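Local coordinates for glycerol-3-phosphate dehydrogenase [NAD(+)] 1 (Saccharomyces cerevisiae, PDB 4FGW), which catalyses the NAD(+)-linked interconversion of sn-glycerol 3-phosphate and dihydroxyacetone phosphate, driving glycerol production and accumulation when yeast cells face hyperosmotic stress, at residues Gln136-Val141 and Thr169-Ile174; Leu244-Ala249 and Ile303-Gly308. All coordinates share one frame; numbering follows the deposited sequence.

Contact 1: Gln136-Val141 and Thr169-Ile174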
ATOM      1  N   GLN A 136     -36.110  15.946  -4.892  1.00 90.58           N
ATOM      2  CA  GLN A 136     -36.429  17.327  -4.592  1.00 91.36           C
ATOM      3  C   GLN A 136     -35.760  18.327  -5.469  1.00 94.78           C
ATOM      4  O   GLN A 136     -36.184  19.452  -5.555  1.00 96.74           O
ATOM      5  CB  GLN A 136     -35.996  17.652  -3.197  1.00 90.23           C
ATOM      6  CG  GLN A 136     -36.442  16.664  -2.238  1.00106.19           C
ATOM      7  CD  GLN A 136     -37.325  17.280  -1.229  1.00115.63           C
ATOM      8  OE1 GLN A 136     -37.068  17.188  -0.040  1.00103.61           O
ATOM      9  NE2 GLN A 136     -38.371  17.949  -1.692  1.00103.72           N
ATOM     10  N   LEU A 137     -34.658  17.936  -6.068  1.00 88.85           N
ATOM     11  CA  LEU A 137     -33.959  18.805  -7.015  1.00 88.50           C
ATOM     12  C   LEU A 137     -34.446  18.655  -8.462  1.00 96.37           C
ATOM     13  O   LEU A 137     -34.190  19.549  -9.270  1.00 97.57           O
ATOM     14  CB  LEU A 137     -32.428  18.668  -6.913  1.00 83.42           C
ATOM     15  CG  LEU A 137     -31.746  19.285  -5.683  1.00 85.12           C
ATOM     16  CD1 LEU A 137     -30.293  18.874  -5.622  1.00 80.38           C
ATOM     17  CD2 LEU A 137     -31.855  20.809  -5.672  1.00 89.36           C
ATOM     18  N   LYS A 138     -35.159  17.547  -8.785  1.00 94.85           N
ATOM     19  CA  LYS A 138     -35.701  17.280 -10.125  1.00 99.09           C
ATOM     20  C   LYS A 138     -36.522  18.471 -10.632  1.00109.26           C
ATOM     21  O   LYS A 138     -37.493  18.879  -9.984  1.00110.99           O
ATOM     22  CB  LYS A 138     -36.580  16.014 -10.128  1.00104.24           C
ATOM     23  CG  LYS A 138     -35.824  14.719 -10.368  1.00111.02           C
ATOM     24  CD  LYS A 138     -36.706  13.698 -11.079  1.00122.04           C
ATOM     25  CE  LYS A 138     -35.999  12.380 -11.271  1.00124.68           C
ATOM     26  NZ  LYS A 138     -36.804  11.425 -12.071  1.00135.67           N
ATOM     27  N   GLY A 139     -36.090  19.034 -11.760  1.00107.94           N
ATOM     28  CA  GLY A 139     -36.730  20.184 -12.393  1.00111.86           C
ATOM     29  C   GLY A 139     -36.409  21.511 -11.731  1.00114.47           C
ATOM     30  O   GLY A 139     -37.141  22.486 -11.925  1.00117.45           O
ATOM     31  N   HIS A 140     -35.308  21.563 -10.945  1.00106.27           N
ATOM     32  CA  HIS A 140     -34.882  22.772 -10.234  1.00105.37           C
ATOM     33  C   HIS A 140     -33.396  23.072 -10.394  1.00106.91           C
ATOM     34  O   HIS A 140     -32.938  24.115  -9.919  1.00106.80           O
ATOM     35  CB  HIS A 140     -35.247  22.693  -8.738  1.00104.67           C
ATOM     36  CG  HIS A 140     -36.718  22.702  -8.470  1.00112.11           C
ATOM     37  ND1 HIS A 140     -37.363  21.589  -7.967  1.00113.54           N
ATOM     38  CD2 HIS A 140     -37.622  23.692  -8.643  1.00118.35           C
ATOM     39  CE1 HIS A 140     -38.633  21.936  -7.851  1.00117.53           C
ATOM     40  NE2 HIS A 140     -38.837  23.190  -8.251  1.00120.90           N
ATOM     41  N   VAL A 141     -32.641  22.180 -11.058  1.00101.33           N
ATOM     42  CA  VAL A 141     -31.206  22.383 -11.207  1.00 98.34           C
ATOM     43  C   VAL A 141     -30.770  23.200 -12.429  1.00103.52           C
ATOM     44  O   VAL A 141     -30.498  24.388 -12.250  1.00104.21           O
ATOM     45  CB  VAL A 141     -30.301  21.160 -10.869  1.00 98.38           C
ATOM     46  CG1 VAL A 141     -30.290  20.902  -9.366  1.00 95.25           C
ATOM     47  CG2 VAL A 141     -30.726  19.903 -11.627  1.00 99.47           C
ATOM     48  N   THR A 169     -26.629  11.775 -12.147  1.00 76.84           N
ATOM     49  CA  THR A 169     -26.722  12.081 -13.574  1.00 79.37           C
ATOM     50  C   THR A 169     -28.042  11.583 -14.154  1.00 88.93           C
ATOM     51  O   THR A 169     -28.716  12.343 -14.853  1.00 91.86           O
ATOM     52  CB  THR A 169     -25.470  11.566 -14.316  1.00 81.55           C
ATOM     53  OG1 THR A 169     -24.324  12.252 -13.801  1.00 73.34           O
ATOM     54  CG2 THR A 169     -25.540  11.787 -15.824  1.00 80.73           C
ATOM     55  N   GLU A 170     -28.437  10.334 -13.844  1.00 86.50           N
ATOM     56  CA  GLU A 170     -29.696   9.815 -14.372  1.00 91.06           C
ATOM     57  C   GLU A 170     -30.964  10.406 -13.734  1.00 95.77           C
ATOM     58  O   GLU A 170     -32.017  10.388 -14.369  1.00 99.06           O
ATOM     59  CB  GLU A 170     -29.704   8.281 -14.516  1.00 93.58           C
ATOM     60  CG  GLU A 170     -29.839   7.482 -13.229  1.00105.41           C
ATOM     61  CD  GLU A 170     -30.477   6.120 -13.436  1.00135.92           C
ATOM     62  OE1 GLU A 170     -29.789   5.102 -13.197  1.00130.81           O
ATOM     63  OE2 GLU A 170     -31.653   6.070 -13.866  1.00135.17           O
ATOM     64  N   GLU A 171     -30.850  10.977 -12.510  1.00 88.89           N
ATOM     65  CA  GLU A 171     -31.981  11.617 -11.822  1.00 90.14           C
ATOM     66  C   GLU A 171     -32.038  13.128 -12.076  1.00 93.80           C
ATOM     67  O   GLU A 171     -33.114  13.705 -12.002  1.00 96.40           O
ATOM     68  CB  GLU A 171     -31.960  11.348 -10.298  1.00 88.57           C
ATOM     69  CG  GLU A 171     -32.180   9.901  -9.877  1.00 96.24           C
ATOM     70  CD  GLU A 171     -33.496   9.253 -10.254  1.00111.57           C
ATOM     71  OE1 GLU A 171     -33.456   8.207 -10.939  1.00101.39           O
ATOM     72  OE2 GLU A 171     -34.562   9.764  -9.840  1.00108.69           O
ATOM     73  N   LEU A 172     -30.889  13.774 -12.350  1.00 87.64           N
ATOM     74  CA  LEU A 172     -30.851  15.227 -12.548  1.00 87.82           C
ATOM     75  C   LEU A 172     -30.491  15.711 -13.957  1.00 92.42           C
ATOM     76  O   LEU A 172     -30.798  16.857 -14.299  1.00 93.43           O
ATOM     77  CB  LEU A 172     -29.979  15.909 -11.469  1.00 83.93           C
ATOM     78  CG  LEU A 172     -30.358  15.641  -9.997  1.00 86.47           C
ATOM     79  CD1 LEU A 172     -29.318  16.187  -9.061  1.00 82.29           C
ATOM     80  CD2 LEU A 172     -31.731  16.223  -9.652  1.00 92.72           C
ATOM     81  N   GLY A 173     -29.866  14.844 -14.757  1.00 88.64           N
ATOM     82  CA  GLY A 173     -29.450  15.164 -16.124  1.00 90.61           C
ATOM     83  C   GLY A 173     -28.189  16.010 -16.185  1.00 91.75           C
ATOM     84  O   GLY A 173     -27.890  16.622 -17.215  1.00 93.39           O
ATOM     85  N   ILE A 174     -27.435  16.039 -15.082  1.00 84.16           N
ATOM     86  CA  ILE A 174     -26.207  16.832 -14.955  1.00 81.09           C
ATOM     87  C   ILE A 174     -24.964  15.959 -14.919  1.00 81.75           C
ATOM     88  O   ILE A 174     -25.026  14.855 -14.370  1.00 80.02           O
ATOM     89  CB  ILE A 174     -26.298  17.813 -13.742  1.00 82.26           C
ATOM     90  CG1 ILE A 174     -26.426  17.061 -12.377  1.00 79.05           C
ATOM     91  CG2 ILE A 174     -27.444  18.832 -13.957  1.00 86.59           C
ATOM     92  CD1 ILE A 174     -26.343  17.943 -11.124  1.00 79.87           C
TER

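Contact 2: Leu244-Ala249 and Ile303-Gly308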
ATOM      1  N   LEU A 244     -14.892  -1.379  -1.503  1.00 54.50           N
ATOM      2  CA  LEU A 244     -14.099  -2.621  -1.457  1.00 54.30           C
ATOM      3  C   LEU A 244     -12.978  -2.704  -0.425  1.00 55.94           C
ATOM      4  O   LEU A 244     -12.708  -3.798   0.081  1.00 56.24           O
ATOM      5  CB  LEU A 244     -13.629  -3.054  -2.857  1.00 55.02           C
ATOM      6  CG  LEU A 244     -14.723  -3.275  -3.917  1.00 62.40           C
ATOM      7  CD1 LEU A 244     -14.146  -3.834  -5.187  1.00 63.63           C
ATOM      8  CD2 LEU A 244     -15.833  -4.184  -3.408  1.00 66.38           C
ATOM      9  N   LYS A 245     -12.368  -1.551  -0.074  1.00 50.27           N
ATOM     10  CA  LYS A 245     -11.290  -1.449   0.921  1.00 48.16           C
ATOM     11  C   LYS A 245     -11.710  -2.014   2.281  1.00 53.40           C
ATOM     12  O   LYS A 245     -10.877  -2.577   2.994  1.00 53.36           O
ATOM     13  CB  LYS A 245     -10.778   0.010   1.064  1.00 47.72           C
ATOM     14  CG  LYS A 245     -11.821   0.984   1.627  1.00 51.28           C
ATOM     15  CD  LYS A 245     -11.339   2.415   1.706  1.00 50.95           C
ATOM     16  CE  LYS A 245     -12.365   3.291   2.387  1.00 44.64           C
ATOM     17  NZ  LYS A 245     -12.429   3.013   3.843  1.00 46.96           N
ATOM     18  N   ASN A 246     -13.000  -1.877   2.629  1.00 51.33           N
ATOM     19  CA  ASN A 246     -13.528  -2.344   3.910  1.00 52.35           C
ATOM     20  C   ASN A 246     -13.652  -3.854   4.002  1.00 58.49           C
ATOM     21  O   ASN A 246     -13.545  -4.400   5.098  1.00 59.91           O
ATOM     22  CB  ASN A 246     -14.815  -1.621   4.270  1.00 52.34           C
ATOM     23  CG  ASN A 246     -14.678  -0.121   4.255  1.00 59.32           C
ATOM     24  OD1 ASN A 246     -13.599   0.440   4.464  1.00 52.75           O
ATOM     25  ND2 ASN A 246     -15.755   0.558   3.946  1.00 47.14           N
ATOM     26  N   VAL A 247     -13.815  -4.533   2.851  1.00 55.97           N
ATOM     27  CA  VAL A 247     -13.856  -6.001   2.774  1.00 58.00           C
ATOM     28  C   VAL A 247     -12.424  -6.494   3.034  1.00 59.48           C
ATOM     29  O   VAL A 247     -12.225  -7.419   3.828  1.00 60.96           O
ATOM     30  CB  VAL A 247     -14.425  -6.514   1.421  1.00 63.76           C
ATOM     31  CG1 VAL A 247     -14.333  -8.037   1.321  1.00 66.44           C
ATOM     32  CG2 VAL A 247     -15.866  -6.050   1.220  1.00 64.97           C
ATOM     33  N   VAL A 248     -11.435  -5.824   2.407  1.00 51.30           N
ATOM     34  CA  VAL A 248     -10.013  -6.108   2.578  1.00 49.78           C
ATOM     35  C   VAL A 248      -9.571  -5.842   4.041  1.00 53.58           C
ATOM     36  O   VAL A 248      -8.865  -6.670   4.624  1.00 54.94           O
ATOM     37  CB  VAL A 248      -9.140  -5.334   1.548  1.00 51.08           C
ATOM     38  CG1 VAL A 248      -7.668  -5.733   1.661  1.00 49.81           C
ATOM     39  CG2 VAL A 248      -9.647  -5.546   0.124  1.00 52.03           C
ATOM     40  N   ALA A 249     -10.011  -4.711   4.633  1.00 48.38           N
ATOM     41  CA  ALA A 249      -9.696  -4.336   6.019  1.00 48.08           C
ATOM     42  C   ALA A 249     -10.134  -5.423   7.014  1.00 54.79           C
ATOM     43  O   ALA A 249      -9.464  -5.624   8.032  1.00 54.47           O
ATOM     44  CB  ALA A 249     -10.343  -3.003   6.371  1.00 47.76           C
ATOM     45  N   ILE A 303      -4.547   1.476   2.447  1.00 39.52           N
ATOM     46  CA  ILE A 303      -3.533   1.479   3.501  1.00 38.45           C
ATOM     47  C   ILE A 303      -4.084   2.040   4.818  1.00 41.80           C
ATOM     48  O   ILE A 303      -4.010   1.359   5.837  1.00 43.28           O
ATOM     49  CB  ILE A 303      -2.201   2.159   3.043  1.00 39.88           C
ATOM     50  CG1 ILE A 303      -1.504   1.306   1.958  1.00 39.28           C
ATOM     51  CG2 ILE A 303      -1.247   2.402   4.247  1.00 38.98           C
ATOM     52  CD1 ILE A 303      -0.343   2.018   1.178  1.00 34.64           C
ATOM     53  N   THR A 304      -4.658   3.249   4.790  1.00 37.19           N
ATOM     54  CA  THR A 304      -5.214   3.880   5.992  1.00 37.52           C
ATOM     55  C   THR A 304      -6.318   3.069   6.669  1.00 43.61           C
ATOM     56  O   THR A 304      -6.338   2.975   7.899  1.00 45.32           O
ATOM     57  CB  THR A 304      -5.548   5.364   5.759  1.00 44.99           C
ATOM     58  OG1 THR A 304      -5.683   6.001   7.032  1.00 45.63           O
ATOM     59  CG2 THR A 304      -6.827   5.588   4.920  1.00 46.56           C
ATOM     60  N   THR A 305      -7.214   2.473   5.860  1.00 39.55           N
ATOM     61  CA  THR A 305      -8.345   1.667   6.316  1.00 40.97           C
ATOM     62  C   THR A 305      -7.864   0.385   6.992  1.00 45.99           C
ATOM     63  O   THR A 305      -8.365   0.023   8.053  1.00 47.49           O
ATOM     64  CB  THR A 305      -9.321   1.430   5.156  1.00 49.10           C
ATOM     65  OG1 THR A 305      -9.683   2.696   4.597  1.00 45.43           O
ATOM     66  CG2 THR A 305     -10.575   0.683   5.589  1.00 51.84           C
ATOM     67  N   CYS A 306      -6.878  -0.279   6.392  1.00 42.60           N
ATOM     68  CA  CYS A 306      -6.302  -1.497   6.933  1.00 43.75           C
ATOM     69  C   CYS A 306      -5.389  -1.246   8.149  1.00 48.12           C
ATOM     70  O   CYS A 306      -5.208  -2.149   8.960  1.00 49.01           O
ATOM     71  CB  CYS A 306      -5.592  -2.274   5.833  1.00 44.23           C
ATOM     72  SG  CYS A 306      -6.682  -2.805   4.484  1.00 49.02           S
ATOM     73  N   ALA A 307      -4.861  -0.015   8.300  1.00 45.37           N
ATOM     74  CA  ALA A 307      -4.011   0.385   9.429  1.00 45.77           C
ATOM     75  C   ALA A 307      -4.835   0.573  10.709  1.00 53.76           C
ATOM     76  O   ALA A 307      -4.433   0.099  11.769  1.00 57.14           O
ATOM     77  CB  ALA A 307      -3.248   1.664   9.099  1.00 44.73           C
ATOM     78  N   GLY A 308      -5.972   1.256  10.596  1.00 49.94           N
ATOM     79  CA  GLY A 308      -6.870   1.533  11.710  1.00 50.48           C
ATOM     80  C   GLY A 308      -8.237   1.984  11.243  1.00 54.23           C
ATOM     81  O   GLY A 308      -8.354   2.720  10.258  1.00 52.91           O
TER

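Contact 1: Gln136-Val141 and Thr169-Ile174
Leu172 meets Leu137 and Val141 through two different parts of its side chain. At its tip, the CD2 branch of Leu172 lies 3.7 Å from CB of Leu137, so the approach is to the root of that residue and not to its methyl groups. The same CD2 also stands 3.8 Å from the backbone N of Lys138, where the chain first leaves helical geometry. Val141 comes from another direction: its side chain runs at about a right angle to that of Leu172, and its CG2 rests 4.1 Å from Leu172 CB. The same CG2 of Val141 also reaches Ile174, 4.2 Å away at CG2. These apolar contacts join the C-terminal ends of helices 130-137 and 164-172. In the Rossmann-type domain the two helices belong to successive beta-alpha-beta crossovers, linking strand 120-123 to 146-149 and 146-149 to 175-180. The inner side of the contact faces the sheet, since Leu137 and Leu172 both touch Phe123 and Val141 touches Ile121; helix 111-115 also packs on Leu137 and Val141. Toward solvent, Lys138 runs obliquely across Glu171. Its chain is extended beyond CG (chi3 -177°), which lays the methylene groups over the backbone end of the neighbouring helix: CG and CE of Lys138 each come to 3.3 Å from Glu171 O. Glu171 instead bends at chi2 (-61°), bringing its carboxylate round to the lysine end. NZ of Lys138 then forms a salt bridge to Glu171 OE2 at 3.6 Å, while CE of Lys138 is nearer to that oxygen at 3.3 Å, evidence that the carboxylate lies beside the chain and not squarely before the amine.

Contact 2: Leu244-Ala249 and Ile303-Gly308
Lys245 and Thr305 supply the polar link between helices 235-257 and 296-307. Lys245 NZ donates to Thr305 OG1 at 2.9 Å, the two side chains meeting at about a right angle. The lysine chain is straight as far as CE and turns at its last torsion (chi4 72°), which brings NZ back within 2.9 Å of Asn246 OD1 as well. That second bond arrives at a C=O...N angle of 136°, tilted 16° from the carbonyl plane. Thr305 OG1 is also hydrogen-bonded to Asp301 O in the preceding turn, so the acceptor that holds the lysine is itself tied to its own helix.

Close packing forms the second group. The short segments approach to 8.8 Å between axes, an approach consistent with the small side chain of Ala249, whose CB touches Thr305 CG2 at 3.8 Å, while Cys306 SG lies 3.7 Å from Ala249 CA. Val248 CG1 covers the same sulfur at 4.2 Å. On the polar side, Asn246 OD1 comes to 3.2 Å from Thr305 CG2.

Lys245 is probably the proton acceptor of the reaction, and two residues thought to bind substrate, Lys152 and Asn311, lie close to Lys245 and Asn246 respectively. Replacing Lys245 by an alanine is likely to leave Thr305 OG1 and Asn246 OD1 without their shared donor and the asparagine amide freer to turn. With one bond from each helix fixing NZ, the chemistry is that of a functional amine held in a defined place, consistent with the predicted catalytic role.

The two contacts belong to different halves of the chain. Contact 1 lies in the N-terminal, Rossmann-type part and contact 2 in the helical C-terminal part, with centres about 34 Å apart, nearest atoms about 19 Å apart and the chain's centre between them. Contact 1, partly buried, joins helix ends beside the mixed sheet; its apolar inner side gives way to a charged pair at the solvent edge. Contact 2 is buried among helices, with the second subunit packing on residues of 303-308, and its polar centre is a lysine amine hydrogen-bonded to both helices. They share no element. A lysine features in each, bridging to a carboxylate in contact 1 but held by neutral oxygens in contact 2.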